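Local structure of peroxisomal acyl-coenzyme A oxidase 1 (Arabidopsis thaliana, 1W07) at residues L296-C301 with H612-V617; Q331-P336 with R396-G401; S340-R345 with V601-A606. The protein catalyses the FAD-dependent desaturation of long- and medium-chain acyl-CoAs to 2-trans-enoyl-CoAs, passing electrons to oxygen to give hydrogen peroxide in peroxisomal beta-oxidation. The protein carries 1 engineered substitution. All blocks are in the same frame, centred on the assembly; numbering follows the deposited sequence.

Contact 1. Residues L296-C301 with H612-V617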
loop_
_atom_site.group_PDB
_atom_site.type_symbol
_atom_site.label_atom_id
_atom_site.label_comp_id
_atom_site.label_asym_id
_atom_site.label_seq_id
_atom_site.Cartn_x
_atom_site.Cartn_y
_atom_site.Cartn_z
ATOM N N LEU B 296 -11.535 7.586 1.367
ATOM C CA LEU B 296 -11.953 6.189 1.341
ATOM C C LEU B 296 -13.140 5.975 0.426
ATOM O O LEU B 296 -13.142 5.038 -0.375
ATOM C CB LEU B 296 -12.264 5.681 2.756
ATOM C CG LEU B 296 -12.609 4.195 2.893
ATOM C CD1 LEU B 296 -11.517 3.346 2.252
ATOM C CD2 LEU B 296 -12.777 3.827 4.368
ATOM N N SER B 297 -14.144 6.839 0.539
ATOM C CA SER B 297 -15.339 6.749 -0.302
ATOM C C SER B 297 -14.975 6.860 -1.783
ATOM O O SER B 297 -15.625 6.235 -2.621
ATOM C CB SER B 297 -16.335 7.861 0.046
ATOM O OG SER B 297 -15.796 9.159 -0.194
ATOM N N ARG B 298 -13.948 7.641 -2.126
ATOM C CA ARG B 298 -13.593 7.774 -3.541
ATOM C C ARG B 298 -13.095 6.425 -4.041
ATOM O O ARG B 298 -13.542 5.944 -5.091
ATOM C CB ARG B 298 -12.497 8.823 -3.756
ATOM C CG ARG B 298 -12.934 10.270 -3.519
ATOM C CD ARG B 298 -11.731 11.236 -3.535
ATOM N NE ARG B 298 -11.136 11.349 -4.860
ATOM C CZ ARG B 298 -10.211 12.242 -5.201
ATOM N NH1 ARG B 298 -9.737 13.103 -4.307
ATOM N NH2 ARG B 298 -9.783 12.311 -6.461
ATOM N N ALA B 299 -12.174 5.815 -3.287
ATOM C CA ALA B 299 -11.609 4.531 -3.665
ATOM C C ALA B 299 -12.682 3.451 -3.741
ATOM O O ALA B 299 -12.729 2.692 -4.705
ATOM C CB ALA B 299 -10.493 4.123 -2.664
ATOM N N VAL B 300 -13.544 3.385 -2.731
ATOM C CA VAL B 300 -14.634 2.394 -2.686
ATOM C C VAL B 300 -15.620 2.588 -3.862
ATOM O O VAL B 300 -16.130 1.610 -4.420
ATOM C CB VAL B 300 -15.409 2.489 -1.341
ATOM C CG1 VAL B 300 -16.724 1.686 -1.403
ATOM C CG2 VAL B 300 -14.501 1.982 -0.201
ATOM N N CYS B 301 -15.889 3.838 -4.228
ATOM C CA CYS B 301 -16.798 4.121 -5.337
ATOM C C CYS B 301 -16.204 3.509 -6.610
ATOM O O CYS B 301 -16.901 2.854 -7.381
ATOM C CB CYS B 301 -16.946 5.633 -5.500
ATOM S SG CYS B 301 -17.997 6.195 -6.875
ATOM N N HIS B 612 -15.191 13.893 -13.221
ATOM C CA HIS B 612 -14.021 14.761 -13.201
ATOM C C HIS B 612 -13.283 14.628 -11.872
ATOM O O HIS B 612 -12.057 14.525 -11.851
ATOM C CB HIS B 612 -14.426 16.223 -13.424
ATOM C CG HIS B 612 -13.304 17.198 -13.252
ATOM N ND1 HIS B 612 -12.905 17.661 -12.017
ATOM C CD2 HIS B 612 -12.482 17.782 -14.156
ATOM C CE1 HIS B 612 -11.887 18.490 -12.167
ATOM N NE2 HIS B 612 -11.609 18.579 -13.456
ATOM N N TYR B 613 -14.028 14.618 -10.767
ATOM C CA TYR B 613 -13.411 14.516 -9.443
ATOM C C TYR B 613 -12.806 13.132 -9.209
ATOM O O TYR B 613 -11.685 13.007 -8.702
ATOM C CB TYR B 613 -14.434 14.806 -8.350
ATOM C CG TYR B 613 -13.843 14.826 -6.958
ATOM C CD1 TYR B 613 -12.896 15.785 -6.596
ATOM C CD2 TYR B 613 -14.231 13.886 -6.004
ATOM C CE1 TYR B 613 -12.356 15.809 -5.319
ATOM C CE2 TYR B 613 -13.702 13.900 -4.732
ATOM C CZ TYR B 613 -12.771 14.862 -4.392
ATOM O OH TYR B 613 -12.309 14.891 -3.108
ATOM N N LEU B 614 -13.554 12.095 -9.577
ATOM C CA LEU B 614 -13.089 10.724 -9.410
ATOM C C LEU B 614 -11.875 10.454 -10.270
ATOM O O LEU B 614 -10.997 9.681 -9.876
ATOM C CB LEU B 614 -14.192 9.720 -9.765
ATOM C CG LEU B 614 -15.183 9.296 -8.669
ATOM C CD1 LEU B 614 -16.124 8.220 -9.210
ATOM C CD2 LEU B 614 -14.419 8.767 -7.467
ATOM N N ASN B 615 -11.848 11.067 -11.454
ATOM C CA ASN B 615 -10.730 10.923 -12.392
ATOM C C ASN B 615 -10.352 9.454 -12.551
ATOM O O ASN B 615 -9.183 9.094 -12.433
ATOM C CB ASN B 615 -9.536 11.713 -11.860
ATOM C CG ASN B 615 -8.472 11.938 -12.908
ATOM O OD1 ASN B 615 -8.775 12.306 -14.042
ATOM N ND2 ASN B 615 -7.216 11.752 -12.526
ATOM N N SER B 616 -11.355 8.627 -12.836
ATOM C CA SER B 616 -11.173 7.189 -12.951
ATOM C C SER B 616 -11.932 6.570 -14.096
ATOM O O SER B 616 -13.147 6.727 -14.209
ATOM C CB SER B 616 -11.639 6.511 -11.666
ATOM O OG SER B 616 -11.646 5.101 -11.813
ATOM N N VAL B 617 -11.211 5.834 -14.924
ATOM C CA VAL B 617 -11.821 5.173 -16.057
ATOM C C VAL B 617 -12.578 3.935 -15.565
ATOM O O VAL B 617 -13.651 3.615 -16.064
ATOM C CB VAL B 617 -10.744 4.740 -17.092
ATOM C CG1 VAL B 617 -11.394 3.885 -18.169
ATOM C CG2 VAL B 617 -10.062 5.988 -17.708
HETATM O O HOH W 1 -10.380 9.399 -7.227
#
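Arg-298 and Leu-614 bring the backbones of 296-301 and 612-617 closest, with their CA atoms 6.6 Å apart. The first segment is an uninterrupted piece of helix 278-309; the second is the last turn of the short helix 611-614, after which the chain turns off at Asn-615 with positive phi. In the helical part of the acyl-CoA oxidase fold, the contact thus joins a long helix of the C-alpha1 region to a helix end from the C-terminal region, with a cation-pi interaction at its centre. The CZ of Arg-298 sits 4.1 Å from the centroid of the Tyr-613 ring, 24° off the ring normal, and is displaced toward the hydroxyl-bearing rim. Guanidinium and ring are tilted 30° from each other, and the two side chains cross at nearly a right angle. The turn at chi3 (68°) swings NE and the guanidinium over the ring; CD lies 3.5 Å from Tyr-613 CE2. The charge has a second mate, since NH2 forms a salt bridge with Asp-94. Beside this pair, Leu-614 divides its methyls: CD2 rests 3.8 Å from the backbone O of Arg-298, and CD1 lies 3.6 Å from the buried SG of Cys-301. A water bridges the two segments, donating to Leu-614 O at 2.7 Å and accepting a weak bond from Arg-298 NH2 at 3.1 Å.

Contact 2. Residues Q331-P336 with R396-G401. With FAD (flavin-adenine dinucleotide), chain C.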
loop_
_atom_site.group_PDB
_atom_site.type_symbol
_atom_site.label_atom_id
_atom_site.label_comp_id
_atom_site.label_asym_id
_atom_site.label_seq_id
_atom_site.Cartn_x
_atom_site.Cartn_y
_atom_site.Cartn_z
ATOM N N GLN B 331 -16.681 -9.280 -1.890
ATOM C CA GLN B 331 -17.566 -8.584 -0.944
ATOM C C GLN B 331 -16.919 -8.399 0.439
ATOM O O GLN B 331 -17.058 -7.338 1.076
ATOM C CB GLN B 331 -18.885 -9.359 -0.807
ATOM C CG GLN B 331 -19.558 -9.629 -2.160
ATOM C CD GLN B 331 -20.912 -10.305 -2.042
ATOM O OE1 GLN B 331 -21.254 -10.867 -0.996
ATOM N NE2 GLN B 331 -21.684 -10.274 -3.123
ATOM N N ASN B 332 -16.217 -9.435 0.889
ATOM C CA ASN B 332 -15.536 -9.428 2.182
ATOM C C ASN B 332 -14.367 -8.447 2.192
ATOM O O ASN B 332 -13.934 -7.998 3.250
ATOM C CB ASN B 332 -15.030 -10.836 2.508
ATOM C CG ASN B 332 -14.457 -10.943 3.911
ATOM O OD1 ASN B 332 -15.119 -10.597 4.888
ATOM N ND2 ASN B 332 -13.217 -11.416 4.015
ATOM N N ARG B 333 -13.858 -8.112 1.013
ATOM C CA ARG B 333 -12.741 -7.170 0.927
ATOM C C ARG B 333 -13.232 -5.733 0.692
ATOM O O ARG B 333 -12.659 -4.769 1.220
ATOM C CB ARG B 333 -11.797 -7.586 -0.215
ATOM C CG ARG B 333 -11.067 -8.914 0.034
ATOM C CD ARG B 333 -10.620 -9.568 -1.275
ATOM N NE ARG B 333 -9.583 -8.801 -1.952
ATOM C CZ ARG B 333 -9.202 -9.007 -3.211
ATOM N NH1 ARG B 333 -9.777 -9.957 -3.940
ATOM N NH2 ARG B 333 -8.240 -8.263 -3.748
ATOM N N LEU B 334 -14.310 -5.605 -0.074
ATOM C CA LEU B 334 -14.863 -4.302 -0.437
ATOM C C LEU B 334 -15.932 -3.738 0.488
ATOM O O LEU B 334 -15.863 -2.574 0.869
ATOM C CB LEU B 334 -15.430 -4.389 -1.860
ATOM C CG LEU B 334 -16.234 -3.190 -2.397
ATOM C CD1 LEU B 334 -15.328 -1.986 -2.588
ATOM C CD2 LEU B 334 -16.873 -3.589 -3.717
ATOM N N PHE B 335 -16.925 -4.559 0.836
ATOM C CA PHE B 335 -18.015 -4.094 1.684
ATOM C C PHE B 335 -17.587 -3.564 3.054
ATOM O O PHE B 335 -18.192 -2.624 3.565
ATOM C CB PHE B 335 -19.075 -5.192 1.819
ATOM C CG PHE B 335 -19.833 -5.461 0.534
ATOM C CD1 PHE B 335 -20.798 -6.467 0.494
ATOM C CD2 PHE B 335 -19.592 -4.722 -0.627
ATOM C CE1 PHE B 335 -21.506 -6.733 -0.674
ATOM C CE2 PHE B 335 -20.303 -4.980 -1.815
ATOM C CZ PHE B 335 -21.263 -5.994 -1.829
ATOM N N PRO B 336 -16.551 -4.159 3.670
ATOM C CA PRO B 336 -16.125 -3.626 4.969
ATOM C C PRO B 336 -15.577 -2.204 4.757
ATOM O O PRO B 336 -15.723 -1.337 5.623
ATOM C CB PRO B 336 -15.053 -4.625 5.409
ATOM C CG PRO B 336 -15.564 -5.932 4.821
ATOM C CD PRO B 336 -15.965 -5.487 3.427
ATOM N N ARG B 396 -7.431 -0.841 -4.999
ATOM C CA ARG B 396 -6.689 -0.936 -6.243
ATOM C C ARG B 396 -6.535 -2.417 -6.612
ATOM O O ARG B 396 -6.754 -2.795 -7.766
ATOM C CB ARG B 396 -5.326 -0.245 -6.117
ATOM C CG ARG B 396 -4.590 -0.087 -7.451
ATOM C CD ARG B 396 -3.157 0.341 -7.224
ATOM N NE ARG B 396 -2.441 -0.709 -6.506
ATOM C CZ ARG B 396 -2.130 -1.891 -7.030
ATOM N NH1 ARG B 396 -2.434 -2.174 -8.295
ATOM N NH2 ARG B 396 -1.548 -2.804 -6.277
ATOM N N LYS B 397 -6.193 -3.260 -5.635
ATOM C CA LYS B 397 -6.032 -4.686 -5.888
ATOM C C LYS B 397 -7.363 -5.313 -6.303
ATOM O O LYS B 397 -7.401 -6.288 -7.062
ATOM C CB LYS B 397 -5.502 -5.404 -4.639
ATOM C CG LYS B 397 -4.070 -5.022 -4.249
ATOM C CD LYS B 397 -3.455 -6.112 -3.366
ATOM C CE LYS B 397 -1.994 -5.805 -3.037
ATOM N NZ LYS B 397 -1.849 -4.643 -2.116
ATOM N N LEU B 398 -8.458 -4.764 -5.790
ATOM C CA LEU B 398 -9.782 -5.273 -6.123
ATOM C C LEU B 398 -10.102 -5.064 -7.605
ATOM O O LEU B 398 -11.002 -5.710 -8.150
ATOM C CB LEU B 398 -10.841 -4.589 -5.249
ATOM C CG LEU B 398 -10.871 -5.102 -3.802
ATOM C CD1 LEU B 398 -11.716 -4.185 -2.935
ATOM C CD2 LEU B 398 -11.424 -6.518 -3.786
ATOM N N CYS B 399 -9.363 -4.163 -8.256
ATOM C CA CYS B 399 -9.581 -3.884 -9.673
ATOM C C CYS B 399 -8.621 -4.705 -10.555
ATOM O O CYS B 399 -8.479 -4.445 -11.748
ATOM C CB CYS B 399 -9.412 -2.384 -9.961
ATOM S SG CYS B 399 -10.726 -1.357 -9.409
ATOM N N GLY B 400 -7.982 -5.717 -9.971
ATOM C CA GLY B 400 -7.082 -6.567 -10.732
ATOM C C GLY B 400 -6.005 -5.834 -11.521
ATOM O O GLY B 400 -5.535 -4.778 -11.106
ATOM N N GLY B 401 -5.607 -6.386 -12.663
ATOM C CA GLY B 401 -4.576 -5.766 -13.479
ATOM C C GLY B 401 -4.788 -4.308 -13.848
ATOM O O GLY B 401 -3.875 -3.485 -13.690
HETATM P PA FAD C . -9.472 -10.434 -12.494
HETATM O O1A FAD C . -9.218 -11.889 -12.589
HETATM O O2A FAD C . -10.437 -9.816 -13.432
HETATM O O5B FAD C . -9.890 -10.090 -10.978
HETATM C C5B FAD C . -10.399 -8.804 -10.614
HETATM C C4B FAD C . -11.030 -8.873 -9.219
HETATM O O4B FAD C . -11.991 -9.949 -9.255
HETATM C C3B FAD C . -9.987 -9.263 -8.168
HETATM O O3B FAD C . -10.403 -8.796 -6.881
HETATM C C2B FAD C . -10.033 -10.788 -8.229
HETATM O O2B FAD C . -9.624 -11.332 -6.972
HETATM C C1B FAD C . -11.545 -10.985 -8.363
HETATM N N9A FAD C . -11.864 -12.314 -8.929
HETATM C C8A FAD C . -11.726 -12.672 -10.207
HETATM N N7A FAD C . -12.127 -13.930 -10.367
HETATM C C5A FAD C . -12.536 -14.376 -9.182
HETATM C C6A FAD C . -13.055 -15.589 -8.750
HETATM N N6A FAD C . -13.261 -16.582 -9.608
HETATM N N1A FAD C . -13.397 -15.728 -7.399
HETATM C C2A FAD C . -13.214 -14.649 -6.524
HETATM N N3A FAD C . -12.713 -13.511 -6.973
HETATM C C4A FAD C . -12.373 -13.351 -8.263
HETATM N N1 FAD C . -0.357 -10.697 -19.463
HETATM C C2 FAD C . 0.251 -11.288 -20.578
HETATM O O2 FAD C . -0.400 -12.018 -21.320
HETATM N N3 FAD C . 1.593 -10.993 -20.857
HETATM C C4 FAD C . 2.309 -10.109 -20.038
HETATM O O4 FAD C . 3.482 -9.852 -20.296
HETATM C C4X FAD C . 1.695 -9.526 -18.936
HETATM N N5 FAD C . 2.382 -8.591 -18.149
HETATM C C5X FAD C . 1.762 -7.973 -17.056
HETATM C C6 FAD C . 2.408 -6.951 -16.368
HETATM C C7 FAD C . 1.729 -6.234 -15.384
HETATM C C7M FAD C . 2.447 -5.082 -14.677
HETATM C C8 FAD C . 0.404 -6.549 -15.080
HETATM C C8M FAD C . -0.389 -5.752 -14.038
HETATM C C9 FAD C . -0.231 -7.585 -15.758
HETATM C C9A FAD C . 0.440 -8.302 -16.749
HETATM N N10 FAD C . -0.230 -9.275 -17.501
HETATM C C10 FAD C . 0.368 -9.824 -18.644
HETATM C "C1'" FAD C . -1.615 -9.676 -17.155
HETATM C "C2'" FAD C . -1.564 -10.584 -15.920
HETATM O "O2'" FAD C . -0.649 -11.659 -16.155
HETATM C "C3'" FAD C . -2.917 -11.171 -15.503
HETATM O "O3'" FAD C . -3.492 -11.895 -16.596
HETATM C "C4'" FAD C . -3.904 -10.099 -15.036
HETATM O "O4'" FAD C . -3.257 -9.118 -14.222
HETATM C "C5'" FAD C . -5.034 -10.751 -14.239
HETATM O "O5'" FAD C . -5.809 -9.739 -13.598
HETATM P P FAD C . -7.332 -9.461 -14.031
HETATM O O1P FAD C . -7.417 -8.046 -14.454
HETATM O O2P FAD C . -7.766 -10.514 -14.976
HETATM O O3P FAD C . -8.080 -9.637 -12.618
HETATM O O HOH W 2 -7.031 -8.962 -6.202
#
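The guanidinium of Arg-333 carries the CD2 methyl of Leu-398 on one face, 3.3 Å above the plane and over its centre. At its edge, in plane, lie the ribose oxygen O2B of FAD and a water. NH1 reaches the adenosine ribose through two weak hydrogen bonds, 3.3 Å to FAD O2B and 3.2 Å to FAD O3B, the latter oblique to the guanidinium plane. NH2 donates at 2.8 Å to the water, which in turn donates at 2.8 Å to Lys-397 O, a carbonyl that also accepts from Gly-400 N. NE is taken by a salt bridge to Glu-394, so the group is held from several directions. With CG beside the backbone N (chi1 -67°) and a bend at chi3, the arginine runs past Leu-398 in the opposite sense. A leucine in its place would probably leave Glu-394 without its mate, the two ribose oxygens without their shared, weakly bonded donor NH1 and the Leu-398 methyl without the flat surface it rests on. Farther along the cofactor, Gly-401 N donates to FAD O1P at 3.0 Å, while a side chain on Gly-400 would collide with the pyrophosphate oxygen O3P. This is one wall of the FAD site, which Ser-144, Thr-422 and Asp-426 of the second subunit help complete. Leu-398 CD1 meets Leu-334 CB at 3.9 Å, so the early part of helix 328-363 and the end of helix 370-398 meet at the cofactor, with helix 278-309 against Leu-334.

Contact 3. Residues S340-R345 with V601-A606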
loop_
_atom_site.group_PDB
_atom_site.type_symbol
_atom_site.label_atom_id
_atom_site.label_comp_id
_atom_site.label_asym_id
_atom_site.label_seq_id
_atom_site.Cartn_x
_atom_site.Cartn_y
_atom_site.Cartn_z
ATOM N N SER B 340 -16.902 1.166 6.333
ATOM C CA SER B 340 -15.948 2.034 7.037
ATOM C C SER B 340 -16.030 3.472 6.547
ATOM O O SER B 340 -15.816 4.408 7.318
ATOM C CB SER B 340 -14.506 1.536 6.859
ATOM O OG SER B 340 -14.274 0.271 7.465
ATOM N N ALA B 341 -16.309 3.654 5.261
ATOM C CA ALA B 341 -16.434 5.006 4.725
ATOM C C ALA B 341 -17.568 5.713 5.468
ATOM O O ALA B 341 -17.390 6.822 5.960
ATOM C CB ALA B 341 -16.720 4.964 3.218
ATOM N N TYR B 342 -18.735 5.077 5.565
ATOM C CA TYR B 342 -19.843 5.705 6.287
ATOM C C TYR B 342 -19.524 5.814 7.784
ATOM O O TYR B 342 -19.818 6.819 8.429
ATOM C CB TYR B 342 -21.131 4.912 6.082
ATOM C CG TYR B 342 -21.806 5.163 4.742
ATOM C CD1 TYR B 342 -21.284 4.636 3.562
ATOM C CD2 TYR B 342 -22.968 5.928 4.659
ATOM C CE1 TYR B 342 -21.909 4.857 2.326
ATOM C CE2 TYR B 342 -23.599 6.168 3.439
ATOM C CZ TYR B 342 -23.067 5.628 2.273
ATOM O OH TYR B 342 -23.686 5.847 1.065
ATOM N N ALA B 343 -18.914 4.774 8.336
ATOM C CA ALA B 343 -18.553 4.795 9.738
ATOM C C ALA B 343 -17.644 5.994 10.056
ATOM O O ALA B 343 -17.854 6.689 11.058
ATOM C CB ALA B 343 -17.874 3.493 10.116
ATOM N N PHE B 344 -16.646 6.245 9.209
ATOM C CA PHE B 344 -15.711 7.356 9.419
ATOM C C PHE B 344 -16.377 8.695 9.164
ATOM O O PHE B 344 -16.025 9.705 9.770
ATOM C CB PHE B 344 -14.471 7.213 8.533
ATOM C CG PHE B 344 -13.651 5.981 8.815
ATOM C CD1 PHE B 344 -13.857 5.219 9.969
ATOM C CD2 PHE B 344 -12.646 5.602 7.932
ATOM C CE1 PHE B 344 -13.067 4.099 10.231
ATOM C CE2 PHE B 344 -11.855 4.499 8.181
ATOM C CZ PHE B 344 -12.063 3.738 9.337
ATOM N N ARG B 345 -17.347 8.716 8.260
ATOM C CA ARG B 345 -18.100 9.942 7.981
ATOM C C ARG B 345 -18.889 10.348 9.261
ATOM O O ARG B 345 -18.835 11.497 9.713
ATOM C CB ARG B 345 -19.076 9.655 6.832
ATOM C CG ARG B 345 -19.752 10.866 6.235
ATOM C CD ARG B 345 -18.724 11.717 5.537
ATOM N NE ARG B 345 -19.343 12.695 4.660
ATOM C CZ ARG B 345 -18.670 13.400 3.759
ATOM N NH1 ARG B 345 -17.357 13.228 3.617
ATOM N NH2 ARG B 345 -19.306 14.282 3.003
ATOM N N VAL B 601 -23.762 -0.480 -5.695
ATOM C CA VAL B 601 -23.562 0.625 -6.606
ATOM C C VAL B 601 -24.277 1.892 -6.160
ATOM O O VAL B 601 -23.694 2.971 -6.200
ATOM C CB VAL B 601 -23.989 0.246 -8.025
ATOM C CG1 VAL B 601 -23.943 1.498 -8.936
ATOM C CG2 VAL B 601 -23.081 -0.872 -8.549
ATOM N N ALA B 602 -25.535 1.771 -5.743
ATOM C CA ALA B 602 -26.293 2.935 -5.284
ATOM C C ALA B 602 -25.650 3.523 -4.027
ATOM O O ALA B 602 -25.640 4.744 -3.839
ATOM C CB ALA B 602 -27.753 2.544 -5.002
ATOM N N LEU B 603 -25.104 2.669 -3.160
ATOM C CA LEU B 603 -24.466 3.182 -1.944
ATOM C C LEU B 603 -23.243 4.061 -2.248
ATOM O O LEU B 603 -22.908 4.949 -1.457
ATOM C CB LEU B 603 -24.069 2.018 -1.035
ATOM C CG LEU B 603 -25.241 1.322 -0.326
ATOM C CD1 LEU B 603 -24.761 0.071 0.394
ATOM C CD2 LEU B 603 -25.873 2.299 0.645
ATOM N N VAL B 604 -22.568 3.831 -3.378
ATOM C CA VAL B 604 -21.426 4.681 -3.705
ATOM C C VAL B 604 -21.873 5.877 -4.541
ATOM O O VAL B 604 -21.182 6.898 -4.593
ATOM C CB VAL B 604 -20.285 3.902 -4.431
ATOM C CG1 VAL B 604 -19.821 2.751 -3.545
ATOM C CG2 VAL B 604 -20.719 3.425 -5.841
ATOM N N ASP B 605 -23.038 5.761 -5.189
ATOM C CA ASP B 605 -23.554 6.874 -5.992
ATOM C C ASP B 605 -23.979 7.955 -5.005
ATOM O O ASP B 605 -23.996 9.145 -5.329
ATOM C CB ASP B 605 -24.775 6.467 -6.829
ATOM C CG ASP B 605 -24.439 5.510 -7.962
ATOM O OD1 ASP B 605 -23.303 5.538 -8.487
ATOM O OD2 ASP B 605 -25.352 4.735 -8.350
ATOM N N ALA B 606 -24.328 7.540 -3.792
ATOM C CA ALA B 606 -24.746 8.488 -2.760
ATOM C C ALA B 606 -23.663 9.533 -2.478
ATOM O O ALA B 606 -23.952 10.605 -1.940
ATOM C CB ALA B 606 -25.105 7.739 -1.484
#
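Leu-603 is the first residue of 601-606 to meet Tyr-342, and it does so mainly through its backbone. Its carbonyl O accepts a hydrogen bond from Tyr-342 OH at 2.8 Å. The bond arrives in the carbonyl plane on a lone pair, with a C=O...donor angle of 137°, and the carbonyl oxygen also lies in the plane of the tyrosine ring, so the phenol meets it edge-on. The leucine side chain adds only a loose touch, its CD2 lying 4.2 Å from the same hydroxyl oxygen. Here helix 328-363 of the C-alpha1 region faces the short helix 600-605 of the C-terminal region, in the all-helical part of the acyl-CoA oxidase fold. Val-604 and Asp-605 both point their CB away from the tyrosine: the valine packs on helix 278-309, and the aspartate makes salt bridges with Arg-11 and Arg-305. Ala-606 turns back toward helix 328-363. Its CB stands 3.5 Å from Tyr-342 OH, giving the hydroxyl an apolar neighbour beside its acceptor. Tyr-342 CG lies beside the backbone N (chi1 -79°), which carries the ring across to 601-606; Trp-25 and Met-21 of helix 18-26 also meet it, the tryptophan edge-to-face.

How the contacts relate
Three contacts within 12 to 15 Å of one another, centre to centre, show how a helical core is tied together by segments remote in sequence. Along the chain the order is 296-301, 331-336, 340-345, 396-401, 601-606, 612-617: contact 1 spans the other two, whereas the segments of contacts 2 and 3 alternate. Helix 328-363 serves contacts 2 and 3 at successive points, and helix 278-309 beside it touches both. Val-300 of contact 1 packs on Leu-334 of contact 2, and Cys-301 on Val-604 of contact 3. Contacts 1 and 3 join the C-terminal region to the C-alpha1 helices, while contact 2, within those helices, reaches the FAD.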